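Local coordinates for nitrate transport protein nrtA (Synechocystis sp., PDB 2G29) that binds nitrate in the periplasm as the substrate-binding subunit of the NrtABCD ABC transporter, which takes up nitrate and probably also nitrite, at residues Ala119-Asn124 and Glu265-Cys270; Asp271-Lys276 and Arg299-Tyr304. All coordinates share one frame; numbering follows the deposited sequence.

Contact 1: Ala119-Asn124 and Glu265-Cys270; sequences ARLNVN and EAQQWC
Gln267 reaches from helix 253-271 to the backbone at the end of strand 115-120 and grips two successive carbonyls with one amide nitrogen. NE2 of Gln267 donates to O of Arg120 at 2.9 Å and to O of Leu121 at 3.0 Å. The two bonds differ in geometry. Arg120 O is met in its carbonyl plane, on a lone pair. Leu121 O is met from above its plane, at a C=O...N angle of 102°. Both oxygens lie close to the plane of the Gln267 amide, one for each of its N-H groups. CG of Gln267 stands anti to its own carbonyl carbon (chi1 -76°), and the chain runs extended beyond it, which puts the amide at the strand end. The other end of this amide is also held: OE1 bonds Ser328 OG. Methyl CD2 of Leu121 lies alongside the amide, 4.2 Å from NE2 of Gln267. The Leu121 and Gln267 side chains both rest on Pro47 of helix 46-53. Arg120 takes part through its backbone, while its guanidinium leads away to a salt bridge with Asp335. With an alanine here in place of Gln267, the carbonyls of Arg120 and Leu121 would probably lose this shared donor, and Ser328 OG its amide partner. The Leu121 side chain lies about 4 Å from that of Lys240, a nitrate-binding residue. Strand 115-120 belongs to one central sheet and strand 126-130 to the other, so Gln267 holds the start of one of the links between the two domains in a type II periplasmic binding protein fold.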
loop_
_atom_site.group_PDB
_atom_site.type_symbol
_atom_site.label_atom_id
_atom_site.label_comp_id
_atom_site.label_asym_id
_atom_site.label_seq_id
_atom_site.Cartn_x
_atom_site.Cartn_y
_atom_site.Cartn_z
ATOM N N ALA A 119 -11.105 5.450 -1.531
ATOM C CA ALA A 119 -10.217 6.292 -0.751
ATOM C C ALA A 119 -8.815 5.722 -0.807
ATOM O O ALA A 119 -8.616 4.539 -1.162
ATOM C CB ALA A 119 -10.683 6.316 0.703
ATOM N N ARG A 120 -7.851 6.535 -0.424
ATOM C CA ARG A 120 -6.472 6.044 -0.278
ATOM C C ARG A 120 -6.436 5.776 1.235
ATOM O O ARG A 120 -6.782 6.664 2.030
ATOM C CB ARG A 120 -5.423 7.119 -0.636
ATOM C CG ARG A 120 -3.994 6.586 -0.786
ATOM C CD ARG A 120 -3.870 5.813 -2.104
ATOM N NE ARG A 120 -4.084 6.744 -3.212
ATOM C CZ ARG A 120 -4.564 6.433 -4.425
ATOM N NH1 ARG A 120 -4.881 5.172 -4.755
ATOM N NH2 ARG A 120 -4.834 7.406 -5.302
ATOM N N LEU A 121 -6.074 4.566 1.651
ATOM C CA LEU A 121 -6.000 4.282 3.084
ATOM C C LEU A 121 -4.812 4.975 3.763
ATOM O O LEU A 121 -4.923 5.425 4.913
ATOM C CB LEU A 121 -5.943 2.763 3.325
ATOM C CG LEU A 121 -7.304 2.072 3.263
ATOM C CD1 LEU A 121 -7.138 0.579 3.388
ATOM C CD2 LEU A 121 -8.202 2.576 4.410
ATOM N N ASN A 122 -3.686 5.110 3.073
ATOM C CA ASN A 122 -2.498 5.721 3.648
ATOM C C ASN A 122 -1.479 6.133 2.617
ATOM O O ASN A 122 -1.542 5.707 1.469
ATOM C CB ASN A 122 -1.761 4.724 4.565
ATOM C CG ASN A 122 -0.976 3.675 3.770
ATOM O OD1 ASN A 122 -1.554 2.921 2.980
ATOM N ND2 ASN A 122 0.345 3.662 3.943
ATOM N N VAL A 123 -0.568 6.998 3.052
ATOM C CA VAL A 123 0.634 7.317 2.278
ATOM C C VAL A 123 1.806 6.825 3.171
ATOM O O VAL A 123 1.628 6.621 4.404
ATOM C CB VAL A 123 0.827 8.831 1.947
ATOM C CG1 VAL A 123 -0.270 9.273 1.006
ATOM C CG2 VAL A 123 0.879 9.697 3.213
ATOM N N ASN A 124 2.960 6.602 2.539
ATOM C CA ASN A 124 4.214 6.222 3.208
ATOM C C ASN A 124 4.216 4.895 3.960
ATOM O O ASN A 124 3.253 4.127 3.937
ATOM C CB ASN A 124 4.616 7.282 4.285
ATOM C CG ASN A 124 4.919 8.661 3.713
ATOM O OD1 ASN A 124 5.386 8.798 2.597
ATOM N ND2 ASN A 124 4.630 9.702 4.508
ATOM N N GLU A 265 -13.653 8.477 9.284
ATOM C CA GLU A 265 -13.561 8.821 10.702
ATOM C C GLU A 265 -12.502 7.943 11.360
ATOM O O GLU A 265 -11.763 8.417 12.195
ATOM C CB GLU A 265 -14.900 8.629 11.403
ATOM C CG GLU A 265 -15.939 9.689 11.034
ATOM C CD GLU A 265 -16.703 10.146 12.258
ATOM O OE1 GLU A 265 -17.384 9.307 12.874
ATOM O OE2 GLU A 265 -16.607 11.340 12.609
ATOM N N ALA A 266 -12.409 6.676 10.957
ATOM C CA ALA A 266 -11.389 5.818 11.556
ATOM C C ALA A 266 -10.012 6.321 11.162
ATOM O O ALA A 266 -9.052 6.243 11.954
ATOM C CB ALA A 266 -11.581 4.367 11.115
ATOM N N GLN A 267 -9.869 6.822 9.932
ATOM C CA GLN A 267 -8.584 7.375 9.507
ATOM C C GLN A 267 -8.174 8.583 10.358
ATOM O O GLN A 267 -7.021 8.727 10.725
ATOM C CB GLN A 267 -8.627 7.797 8.039
ATOM C CG GLN A 267 -8.558 6.627 7.067
ATOM C CD GLN A 267 -8.651 7.097 5.632
ATOM O OE1 GLN A 267 -9.622 7.748 5.253
ATOM N NE2 GLN A 267 -7.634 6.767 4.822
ATOM N N GLN A 268 -9.138 9.461 10.641
ATOM C CA GLN A 268 -8.866 10.637 11.461
ATOM C C GLN A 268 -8.446 10.204 12.863
ATOM O O GLN A 268 -7.536 10.791 13.464
ATOM C CB GLN A 268 -10.121 11.500 11.502
ATOM C CG GLN A 268 -10.362 12.219 10.181
ATOM C CD GLN A 268 -11.665 12.965 10.172
ATOM O OE1 GLN A 268 -12.714 12.409 9.864
ATOM N NE2 GLN A 268 -11.606 14.234 10.518
ATOM N N TRP A 269 -9.107 9.176 13.367
ATOM C CA TRP A 269 -8.791 8.652 14.700
ATOM C C TRP A 269 -7.372 8.066 14.722
ATOM O O TRP A 269 -6.567 8.366 15.604
ATOM C CB TRP A 269 -9.771 7.564 15.081
ATOM C CG TRP A 269 -9.645 7.146 16.538
ATOM C CD1 TRP A 269 -10.258 7.730 17.610
ATOM C CD2 TRP A 269 -8.828 6.098 17.063
ATOM N NE1 TRP A 269 -9.876 7.111 18.773
ATOM C CE2 TRP A 269 -9.001 6.101 18.469
ATOM C CE3 TRP A 269 -7.961 5.151 16.485
ATOM C CZ2 TRP A 269 -8.343 5.199 19.304
ATOM C CZ3 TRP A 269 -7.306 4.255 17.318
ATOM C CH2 TRP A 269 -7.503 4.280 18.717
ATOM N N CYS A 270 -7.076 7.194 13.755
ATOM C CA CYS A 270 -5.753 6.585 13.684
ATOM C C CYS A 270 -4.610 7.572 13.469
ATOM O O CYS A 270 -3.478 7.328 13.866
ATOM C CB CYS A 270 -5.699 5.568 12.542
ATOM S SG CYS A 270 -6.636 4.088 12.754
#

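Contact 2: Asp271-Lys276 and Arg299-Tyr304; sequences DQAENK and RSKGIY
Lys276 is bent at chi2 (-64°) and chi4 (61°), and these bends carry its ammonium toward the backbone of Ser300. Lys301 bends at chi2 and chi3 and brings its own ammonium to the carbonyl of Ala273. Each segment thus points a lysine at a backbone oxygen of the other. NZ of Lys301 bonds Ala273 O at 2.7 Å, approaching from above the carbonyl plane. The same oxygen takes a longer bond from Lys276 N, at 3.3 Å, and the two donors come from opposite faces of that plane. NZ of Lys276 is modelled 2.7 Å from Ser300 O, but the position of this oxygen is less certain. The aliphatic parts pack as well. The two lysine chains cross at an angle, with CB of Lys276 3.9 Å from CD of Lys301. CD of Lys276 lies 4.3 Å from CB of Ser300. The ammonium groups stay apart, NZ of Lys276 being 6.1 Å from NZ of Lys301, each turned to a carbonyl oxygen, whose dipole would probably ease the like charges. Outside the contact, Lys276 also touches Met319, and Ser300 packs on Met279 and Cys280 of helix 276-284. Within the segments, Gly302 N bonds Arg299 O across a turn close to type I, and Asn275 N bonds Gln272 O. The contact is structural packing: the bond from Lys301 to Ala273 O, and less surely that from Lys276 to Ser300 O, join the connection between helices 253-271 and 276-284 to the turn that leads into the small antiparallel hairpin of strands 303-304 and 313-314.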
loop_
_atom_site.group_PDB
_atom_site.type_symbol
_atom_site.label_atom_id
_atom_site.label_comp_id
_atom_site.label_asym_id
_atom_site.label_seq_id
_atom_site.Cartn_x
_atom_site.Cartn_y
_atom_site.Cartn_z
ATOM N N ASP A 271 -4.897 8.681 12.809
ATOM C CA ASP A 271 -3.874 9.675 12.512
ATOM C C ASP A 271 -3.430 10.527 13.697
ATOM O O ASP A 271 -2.422 11.195 13.612
ATOM C CB ASP A 271 -4.390 10.585 11.389
ATOM C CG ASP A 271 -3.307 11.007 10.425
ATOM O OD1 ASP A 271 -2.486 10.140 10.051
ATOM O OD2 ASP A 271 -3.283 12.200 10.034
ATOM N N GLN A 272 -4.180 10.499 14.797
ATOM C CA GLN A 272 -3.824 11.315 15.961
ATOM C C GLN A 272 -2.717 10.714 16.827
ATOM O O GLN A 272 -2.801 9.543 17.196
ATOM C CB GLN A 272 -5.059 11.552 16.853
ATOM C CG GLN A 272 -6.155 12.468 16.260
ATOM C CD GLN A 272 -7.130 13.001 17.324
ATOM O OE1 GLN A 272 -8.069 13.737 17.012
ATOM N NE2 GLN A 272 -6.900 12.632 18.580
ATOM N N ALA A 273 -1.707 11.519 17.174
ATOM C CA ALA A 273 -0.613 11.048 18.027
ATOM C C ALA A 273 -1.147 10.451 19.319
ATOM O O ALA A 273 -0.655 9.428 19.795
ATOM C CB ALA A 273 0.340 12.192 18.346
ATOM N N GLU A 274 -2.157 11.089 19.903
ATOM C CA GLU A 274 -2.707 10.569 21.148
ATOM C C GLU A 274 -3.396 9.219 21.022
ATOM O O GLU A 274 -3.711 8.597 22.029
ATOM C CB GLU A 274 -3.673 11.583 21.783
ATOM C CG GLU A 274 -4.342 12.530 20.792
ATOM C CD GLU A 274 -3.385 13.596 20.253
ATOM O OE1 GLU A 274 -2.858 14.409 21.053
ATOM O OE2 GLU A 274 -3.156 13.629 19.028
ATOM N N ASN A 275 -3.656 8.747 19.803
ATOM C CA ASN A 275 -4.311 7.446 19.670
ATOM C C ASN A 275 -3.406 6.346 19.166
ATOM O O ASN A 275 -3.852 5.210 19.037
ATOM C CB ASN A 275 -5.526 7.513 18.742
ATOM C CG ASN A 275 -6.602 8.416 19.279
ATOM O OD1 ASN A 275 -6.836 8.464 20.499
ATOM N ND2 ASN A 275 -7.278 9.122 18.390
ATOM N N LYS A 276 -2.144 6.669 18.906
ATOM C CA LYS A 276 -1.240 5.654 18.357
ATOM C C LYS A 276 -1.004 4.474 19.301
ATOM O O LYS A 276 -0.935 3.337 18.862
ATOM C CB LYS A 276 0.097 6.283 17.971
ATOM C CG LYS A 276 0.018 7.294 16.816
ATOM C CD LYS A 276 -0.423 6.624 15.503
ATOM C CE LYS A 276 -0.454 7.625 14.305
ATOM N NZ LYS A 276 0.872 8.256 13.967
ATOM N N ARG A 299 7.341 2.599 14.787
ATOM C CA ARG A 299 7.164 3.150 13.459
ATOM C C ARG A 299 5.898 3.985 13.349
ATOM O O ARG A 299 5.841 4.941 12.575
ATOM C CB ARG A 299 7.174 2.024 12.408
ATOM C CG ARG A 299 8.446 1.179 12.418
ATOM C CD ARG A 299 9.687 2.009 12.161
ATOM N NE ARG A 299 10.929 1.236 12.161
ATOM C CZ ARG A 299 11.411 0.542 11.143
ATOM N NH1 ARG A 299 10.751 0.484 9.994
ATOM N NH2 ARG A 299 12.598 -0.055 11.264
ATOM N N SER A 300 4.861 3.619 14.101
ATOM C CA SER A 300 3.596 4.352 14.147
ATOM C C SER A 300 3.745 5.731 14.829
ATOM O O SER A 300 2.795 6.530 14.855
ATOM C CB SER A 300 2.540 3.506 14.858
ATOM O OG SER A 300 2.131 2.426 14.018
ATOM N N LYS A 301 4.940 5.992 15.358
ATOM C CA LYS A 301 5.292 7.281 15.989
ATOM C C LYS A 301 6.442 7.938 15.234
ATOM O O LYS A 301 6.980 8.962 15.670
ATOM C CB LYS A 301 5.720 7.086 17.435
ATOM C CG LYS A 301 4.626 6.716 18.380
ATOM C CD LYS A 301 3.620 7.828 18.493
ATOM C CE LYS A 301 3.075 7.938 19.908
ATOM N NZ LYS A 301 2.045 9.005 19.934
ATOM N N GLY A 302 6.850 7.348 14.109
ATOM C CA GLY A 302 7.929 7.948 13.333
ATOM C C GLY A 302 9.318 7.765 13.928
ATOM O O GLY A 302 10.242 8.526 13.623
ATOM N N ILE A 303 9.476 6.753 14.775
ATOM C CA ILE A 303 10.771 6.460 15.391
ATOM C C ILE A 303 11.381 5.328 14.574
ATOM O O ILE A 303 10.828 4.214 14.551
ATOM C CB ILE A 303 10.623 6.011 16.846
ATOM C CG1 ILE A 303 9.963 7.131 17.637
ATOM C CG2 ILE A 303 11.995 5.630 17.414
ATOM C CD1 ILE A 303 9.575 6.713 19.038
ATOM N N TYR A 304 12.531 5.596 13.959
ATOM C CA TYR A 304 13.164 4.621 13.083
ATOM C C TYR A 304 14.497 4.013 13.463
ATOM O O TYR A 304 15.520 4.716 13.487
ATOM C CB TYR A 304 13.345 5.230 11.677
ATOM C CG TYR A 304 12.054 5.429 10.929
ATOM C CD1 TYR A 304 11.364 6.655 10.945
ATOM C CD2 TYR A 304 11.491 4.369 10.228
ATOM C CE1 TYR A 304 10.144 6.804 10.279
ATOM C CE2 TYR A 304 10.269 4.512 9.548
ATOM C CZ TYR A 304 9.610 5.719 9.582
ATOM O OH TYR A 304 8.407 5.881 8.936
#

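From the N terminus, the chain builds most of the first sheet, then leaves it through 119-124 after strand 115-120. It then builds the other five-stranded sheet, returns along strand 240-245 and enters helix 253-271. Contact 1 closes this loop of 140 residues. Contact 2 follows in series, without nesting or crossing. It closes a loop of 22 residues that holds most of helix 276-284. The two contacts meet where helix 253-271 ends: Trp269 O lies 3.0 Å from Asn275 ND2, a probable hydrogen bond. The end of this helix and the loop after it therefore tie the interdomain link to the turn before strand 303-304.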